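Local coordinates for phosphatidylinositol transfer protein SFH5 (Saccharomyces cerevisiae, PDB 6W32) that binds and transfers phosphatidylinositol, regulates phosphatidylinositol 4,5-bisphosphate homeostasis at the plasma membrane, and carries a heme b cofactor, at residues N176-Q181 against Y212-Y217; N100-A105 against L161-L166. All blocks are in the same frame, centred on the assembly; numbering follows the deposited sequence.

Overall arrangement
Both segments of contact 2 precede those of contact 1 in the chain, and the centres of the two contacts lie 14 Å apart. Contact 1 joins 176-181 to 212-217, at the start of the neighbouring parallel strands 179-184 and 216-222 in the mixed sheet of the CRAL-TRIO fold. Contact 2 sets the short helix 101-106 against helix 151-166, the helix that comes just before strand 179-184 in the chain. The two meet where Tyr212 OH approaches Glu163 OE2 at 2.7 Å, a probable hydrogen bond, and where Met179 packs on Met162. Sheet, covering helix and outer helix are thus layered together, with the heme bordered by the Gln181 end of contact 1.

Contact 1: residues N176-Q181 against Y212-Y217; sequences NNYMTQ and YPELLY
Tyr178 and Glu214 run side by side and point the same way, bringing phenol and carboxylate together at their far ends. Tyr178 OH donates to Glu214 OE1 at 2.7 Å and meets that oxygen nearly along its C-O axis. The carboxylate reaches this position through a bend at chi2 (-57°), and its plane stands 88° from that of the ring, although OE1 itself lies in the ring plane at the edge. Further down the same ring, CD2 comes to 3.4 Å from Leu216 O, and at the base of the side chain Tyr178 CB rests against Tyr217 CB.

Below the tyrosine the two chains settle into parallel strand pairing, with Met179 bridged to Leu216. Two backbone bonds flank Leu216: Met179 N donates to Leu215 O at 2.9 Å, and Tyr217 N to Met179 O at 2.8 Å. This is the opening of the beta-alpha-beta unit formed by strand 179-184, helix 195-211 and strand 216-222. Deeper along the strands, Gln181 and Leu216 cross at about a right angle. With CG of Leu216 anti to the backbone N (chi1 -167°), its CD1 is brought up against the amide end of the otherwise extended Gln181 chain. Gln181 also touches Arg158, a heme-binding residue, and its side chain lies about 4 Å from the heme at the nearest atoms.

Lysines of helix 64-77 gather at the tyrosine end: Lys73 makes a cation-pi contact with the Tyr178 ring and bonds to the backbone Glu214 O, while Lys76 forms a weak, long ion pair with Glu214 OE2. Lys76 and the phenol bond would together probably favour the ionised carboxylate of Glu214, so the strand pair begins at a charged, tyrosine-anchored end, with Gln181 further along toward the heme.

Contact 2: residues N100-A105 against L161-L166; sequences NPLSCA and LMEKGL
Glu163 reaches across to Pro101 and lies alongside its ring, the two side chains pointing the same way. The closest approach is from Pro101 CB to Glu163 OE2, at 3.3 Å, and Glu163 CG packs on the same proline carbon. A bend at chi2 (-83°) turns the carboxylate toward the start of helix 101-106. There Leu102 crosses it at about a right angle, with CD2 at 3.9 Å from Glu163 OE1.

One turn on, Ala105 offers only its methyl. Its CB sits 3.8 Å from Lys164 CG and a little farther from Glu163 CB, so the methyl is met by the bases of two successive side chains. Beyond CG the lysine bends at chi3 and chi4, and its CE comes to 3.5 Å from Ala105 O. Ala105 thus packs on the aliphatic bases of Glu163 and Lys164, while Pro101 and Leu102 CD2 meet the carboxylate oxygens. The polar end of Glu163 is satisfied by residues beyond the pair: OE2 forms a salt bridge with Arg96 and has Tyr212 as a second partner. The salt bridge probably favours the ionised form and helps hold the carboxylate beside the proline.

Asn100 caps helix 101-106 at its N terminus, its OD1 accepting a weak bond from Ser103 N. The axes of the segments 101-105 and 161-166 approach to 8.2 Å and cross at -92°, so the two helices meet nearly perpendicularly over a small area. Helix 82-98 adjoins the same proline through Trp95 and Arg96, while Leu166 of helix 151-166 packs on Met179 of strand 179-184, placing this helix between the short helix and the sheet.

Contact 1: residues N176-Q181 against Y212-Y217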
loop_
_atom_site.group_PDB
_atom_site.type_symbol
_atom_site.label_atom_id
_atom_site.label_comp_id
_atom_site.label_asym_id
_atom_site.label_seq_id
_atom_site.Cartn_x
_atom_site.Cartn_y
_atom_site.Cartn_z
ATOM N N ASN A 176 -12.686 4.594 -5.121
ATOM C CA ASN A 176 -11.244 4.832 -5.153
ATOM C C ASN A 176 -10.626 4.894 -3.757
ATOM O O ASN A 176 -9.713 5.689 -3.518
ATOM C CB ASN A 176 -10.896 6.102 -5.925
ATOM C CG ASN A 176 -9.476 6.085 -6.421
ATOM O OD1 ASN A 176 -9.016 5.069 -6.978
ATOM N ND2 ASN A 176 -8.744 7.177 -6.168
ATOM N N ASN A 177 -11.125 4.099 -2.812
ATOM C CA ASN A 177 -10.521 4.029 -1.485
ATOM C C ASN A 177 -9.769 2.722 -1.255
ATOM O O ASN A 177 -9.587 2.313 -0.106
ATOM C CB ASN A 177 -11.574 4.230 -0.390
ATOM C CG ASN A 177 -12.784 3.344 -0.581
ATOM O OD1 ASN A 177 -12.890 2.660 -1.592
ATOM N ND2 ASN A 177 -13.721 3.377 0.359
ATOM N N TYR A 178 -9.350 2.044 -2.316
ATOM C CA TYR A 178 -8.466 0.897 -2.207
ATOM C C TYR A 178 -7.556 0.919 -3.419
ATOM O O TYR A 178 -7.803 1.642 -4.386
ATOM C CB TYR A 178 -9.208 -0.442 -2.178
ATOM C CG TYR A 178 -10.002 -0.778 -0.933
ATOM C CD1 TYR A 178 -11.209 -0.174 -0.676
ATOM C CD2 TYR A 178 -9.569 -1.765 -0.059
ATOM C CE1 TYR A 178 -11.943 -0.519 0.438
ATOM C CE2 TYR A 178 -10.294 -2.106 1.058
ATOM C CZ TYR A 178 -11.474 -1.481 1.302
ATOM O OH TYR A 178 -12.218 -1.800 2.418
ATOM N N MET A 179 -6.531 0.076 -3.388
ATOM C CA MET A 179 -5.481 0.047 -4.395
ATOM C C MET A 179 -5.472 -1.315 -5.083
ATOM O O MET A 179 -6.015 -2.296 -4.570
ATOM C CB MET A 179 -4.127 0.308 -3.737
ATOM C CG MET A 179 -2.923 0.583 -4.634
ATOM S SD MET A 179 -1.566 1.150 -3.558
ATOM C CE MET A 179 -1.790 -0.112 -2.318
ATOM N N THR A 180 -4.854 -1.377 -6.251
ATOM C CA THR A 180 -4.608 -2.646 -6.909
ATOM C C THR A 180 -3.121 -2.733 -7.215
ATOM O O THR A 180 -2.444 -1.704 -7.329
ATOM C CB THR A 180 -5.492 -2.783 -8.150
ATOM O OG1 THR A 180 -6.864 -2.838 -7.720
ATOM C CG2 THR A 180 -5.156 -4.029 -8.958
ATOM N N GLN A 181 -2.594 -3.956 -7.278
ATOM C CA GLN A 181 -1.162 -4.145 -7.398
ATOM C C GLN A 181 -0.896 -5.261 -8.383
ATOM O O GLN A 181 -1.623 -6.251 -8.390
ATOM C CB GLN A 181 -0.540 -4.464 -6.028
ATOM C CG GLN A 181 -0.614 -3.288 -5.061
ATOM C CD GLN A 181 -0.243 -3.643 -3.635
ATOM O OE1 GLN A 181 -0.805 -3.094 -2.679
ATOM N NE2 GLN A 181 0.704 -4.552 -3.481
ATOM N N TYR A 212 -0.608 -1.930 6.919
ATOM C CA TYR A 212 -1.407 -1.300 5.891
ATOM C C TYR A 212 -2.727 -2.062 5.659
ATOM O O TYR A 212 -3.093 -2.236 4.492
ATOM C CB TYR A 212 -0.602 -1.222 4.589
ATOM C CG TYR A 212 0.509 -0.227 4.592
ATOM C CD1 TYR A 212 0.348 1.003 3.979
ATOM C CD2 TYR A 212 1.750 -0.520 5.161
ATOM C CE1 TYR A 212 1.375 1.931 3.943
ATOM C CE2 TYR A 212 2.801 0.426 5.135
ATOM C CZ TYR A 212 2.598 1.638 4.512
ATOM O OH TYR A 212 3.601 2.571 4.443
ATOM N N PRO A 213 -3.513 -2.439 6.666
ATOM C CA PRO A 213 -4.657 -3.277 6.396
ATOM C C PRO A 213 -5.735 -2.484 5.666
ATOM O O PRO A 213 -5.795 -1.254 5.716
ATOM C CB PRO A 213 -5.110 -3.656 7.776
ATOM C CG PRO A 213 -4.852 -2.465 8.583
ATOM C CD PRO A 213 -3.753 -1.669 7.876
ATOM N N GLU A 214 -6.641 -3.213 5.017
ATOM C CA GLU A 214 -7.820 -2.614 4.396
ATOM C C GLU A 214 -7.460 -1.561 3.358
ATOM O O GLU A 214 -8.179 -0.571 3.188
ATOM C CB GLU A 214 -8.781 -2.016 5.412
ATOM C CG GLU A 214 -9.638 -3.057 6.140
ATOM C CD GLU A 214 -10.494 -3.952 5.212
ATOM O OE1 GLU A 214 -11.176 -3.396 4.309
ATOM O OE2 GLU A 214 -10.496 -5.205 5.410
ATOM N N LEU A 215 -6.361 -1.792 2.625
ATOM C CA LEU A 215 -5.999 -0.936 1.500
ATOM C C LEU A 215 -5.846 -1.669 0.173
ATOM O O LEU A 215 -5.751 -1.005 -0.861
ATOM C CB LEU A 215 -4.693 -0.171 1.792
ATOM C CG LEU A 215 -4.902 0.832 2.919
ATOM C CD1 LEU A 215 -3.591 1.156 3.616
ATOM C CD2 LEU A 215 -5.619 2.105 2.441
ATOM N N LEU A 216 -5.812 -2.994 0.156
ATOM C CA LEU A 216 -5.698 -3.728 -1.106
ATOM C C LEU A 216 -7.079 -4.166 -1.547
ATOM O O LEU A 216 -7.859 -4.663 -0.729
ATOM C CB LEU A 216 -4.804 -4.957 -0.945
ATOM C CG LEU A 216 -4.314 -5.699 -2.160
ATOM C CD1 LEU A 216 -3.355 -4.864 -2.888
ATOM C CD2 LEU A 216 -3.639 -7.002 -1.760
ATOM N N TYR A 217 -7.388 -3.978 -2.834
ATOM C CA TYR A 217 -8.606 -4.572 -3.414
ATOM C C TYR A 217 -8.287 -5.862 -4.145
ATOM O O TYR A 217 -8.830 -6.901 -3.790
ATOM C CB TYR A 217 -9.351 -3.631 -4.371
ATOM C CG TYR A 217 -10.614 -4.268 -4.929
ATOM C CD1 TYR A 217 -11.721 -4.514 -4.115
ATOM C CD2 TYR A 217 -10.699 -4.641 -6.263
ATOM C CE1 TYR A 217 -12.887 -5.129 -4.618
ATOM C CE2 TYR A 217 -11.837 -5.246 -6.767
ATOM C CZ TYR A 217 -12.935 -5.484 -5.946
ATOM O OH TYR A 217 -14.068 -6.084 -6.482
#

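Contact 2: residues N100-A105 against L161-L166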
loop_
_atom_site.group_PDB
_atom_site.type_symbol
_atom_site.label_atom_id
_atom_site.label_comp_id
_atom_site.label_asym_id
_atom_site.label_seq_id
_atom_site.Cartn_x
_atom_site.Cartn_y
_atom_site.Cartn_z
ATOM N N ASN A 100 10.114 5.777 8.875
ATOM C CA ASN A 100 9.464 6.972 8.328
ATOM C C ASN A 100 8.856 6.679 6.958
ATOM O O ASN A 100 9.501 6.913 5.922
ATOM C CB ASN A 100 10.454 8.129 8.266
ATOM C CG ASN A 100 9.782 9.476 8.273
ATOM O OD1 ASN A 100 8.635 9.623 7.836
ATOM N ND2 ASN A 100 10.497 10.481 8.774
ATOM N N PRO A 101 7.618 6.179 6.886
ATOM C CA PRO A 101 7.090 5.821 5.552
ATOM C C PRO A 101 6.992 7.019 4.623
ATOM O O PRO A 101 7.366 6.910 3.450
ATOM C CB PRO A 101 5.709 5.203 5.835
ATOM C CG PRO A 101 5.500 5.320 7.333
ATOM C CD PRO A 101 6.575 6.213 7.918
ATOM N N LEU A 102 6.526 8.172 5.112
ATOM C CA LEU A 102 6.448 9.342 4.242
ATOM C C LEU A 102 7.803 9.647 3.640
ATOM O O LEU A 102 7.903 10.010 2.463
ATOM C CB LEU A 102 5.951 10.558 5.016
ATOM C CG LEU A 102 4.454 10.726 5.205
ATOM C CD1 LEU A 102 4.143 12.184 5.544
ATOM C CD2 LEU A 102 3.724 10.268 3.958
ATOM N N SER A 103 8.866 9.493 4.436
ATOM C CA SER A 103 10.200 9.886 3.988
ATOM C C SER A 103 10.768 8.891 2.986
ATOM O O SER A 103 11.431 9.299 2.032
ATOM C CB SER A 103 11.143 10.044 5.186
ATOM O OG SER A 103 12.470 9.705 4.822
ATOM N N CYS A 104 10.498 7.591 3.172
ATOM C CA CYS A 104 10.818 6.592 2.151
ATOM C C CYS A 104 10.333 6.966 0.744
ATOM O O CYS A 104 11.018 6.676 -0.242
ATOM C CB CYS A 104 10.214 5.256 2.536
ATOM S SG CYS A 104 11.085 4.421 3.829
ATOM N N ALA A 105 9.165 7.598 0.622
ATOM C CA ALA A 105 8.662 7.940 -0.702
ATOM C C ALA A 105 9.220 9.253 -1.233
ATOM O O ALA A 105 9.591 9.317 -2.414
ATOM C CB ALA A 105 7.129 8.022 -0.703
ATOM N N LEU A 161 7.170 3.002 -2.622
ATOM C CA LEU A 161 6.174 2.859 -3.672
ATOM C C LEU A 161 4.779 2.694 -3.069
ATOM O O LEU A 161 3.818 3.304 -3.547
ATOM C CB LEU A 161 6.560 1.699 -4.583
ATOM C CG LEU A 161 5.816 1.474 -5.903
ATOM C CD1 LEU A 161 5.888 2.706 -6.741
ATOM C CD2 LEU A 161 6.384 0.264 -6.660
ATOM N N MET A 162 4.653 1.928 -1.988
ATOM C CA MET A 162 3.361 1.808 -1.333
ATOM C C MET A 162 2.771 3.161 -0.988
ATOM O O MET A 162 1.613 3.444 -1.303
ATOM C CB MET A 162 3.471 0.965 -0.076
ATOM C CG MET A 162 2.120 0.791 0.623
ATOM S SD MET A 162 0.853 -0.103 -0.349
ATOM C CE MET A 162 -0.520 -0.121 0.804
ATOM N N GLU A 163 3.551 4.023 -0.357
ATOM C CA GLU A 163 3.010 5.309 0.066
ATOM C C GLU A 163 2.654 6.198 -1.124
ATOM O O GLU A 163 1.594 6.827 -1.122
ATOM C CB GLU A 163 3.996 5.991 1.004
ATOM C CG GLU A 163 4.055 5.316 2.355
ATOM C CD GLU A 163 2.935 5.780 3.282
ATOM O OE1 GLU A 163 2.264 6.781 2.955
ATOM O OE2 GLU A 163 2.755 5.178 4.360
ATOM N N LYS A 164 3.505 6.251 -2.154
ATOM C CA LYS A 164 3.175 7.014 -3.359
ATOM C C LYS A 164 1.865 6.530 -3.984
ATOM O O LYS A 164 1.085 7.329 -4.523
ATOM C CB LYS A 164 4.308 6.908 -4.381
ATOM C CG LYS A 164 5.511 7.847 -4.180
ATOM C CD LYS A 164 6.446 7.828 -5.396
ATOM C CE LYS A 164 7.929 7.783 -5.028
ATOM N NZ LYS A 164 8.553 6.455 -5.427
ATOM N N GLY A 165 1.601 5.222 -3.926
ATOM C CA GLY A 165 0.349 4.718 -4.468
ATOM C C GLY A 165 -0.848 5.341 -3.781
ATOM O O GLY A 165 -1.778 5.819 -4.441
ATOM N N LEU A 166 -0.818 5.382 -2.442
ATOM C CA LEU A 166 -1.936 5.908 -1.682
ATOM C C LEU A 166 -2.065 7.410 -1.804
ATOM O O LEU A 166 -3.115 7.945 -1.419
ATOM C CB LEU A 166 -1.827 5.545 -0.210
ATOM C CG LEU A 166 -1.375 4.141 0.162
ATOM C CD1 LEU A 166 -1.050 4.071 1.637
ATOM C CD2 LEU A 166 -2.459 3.167 -0.178
#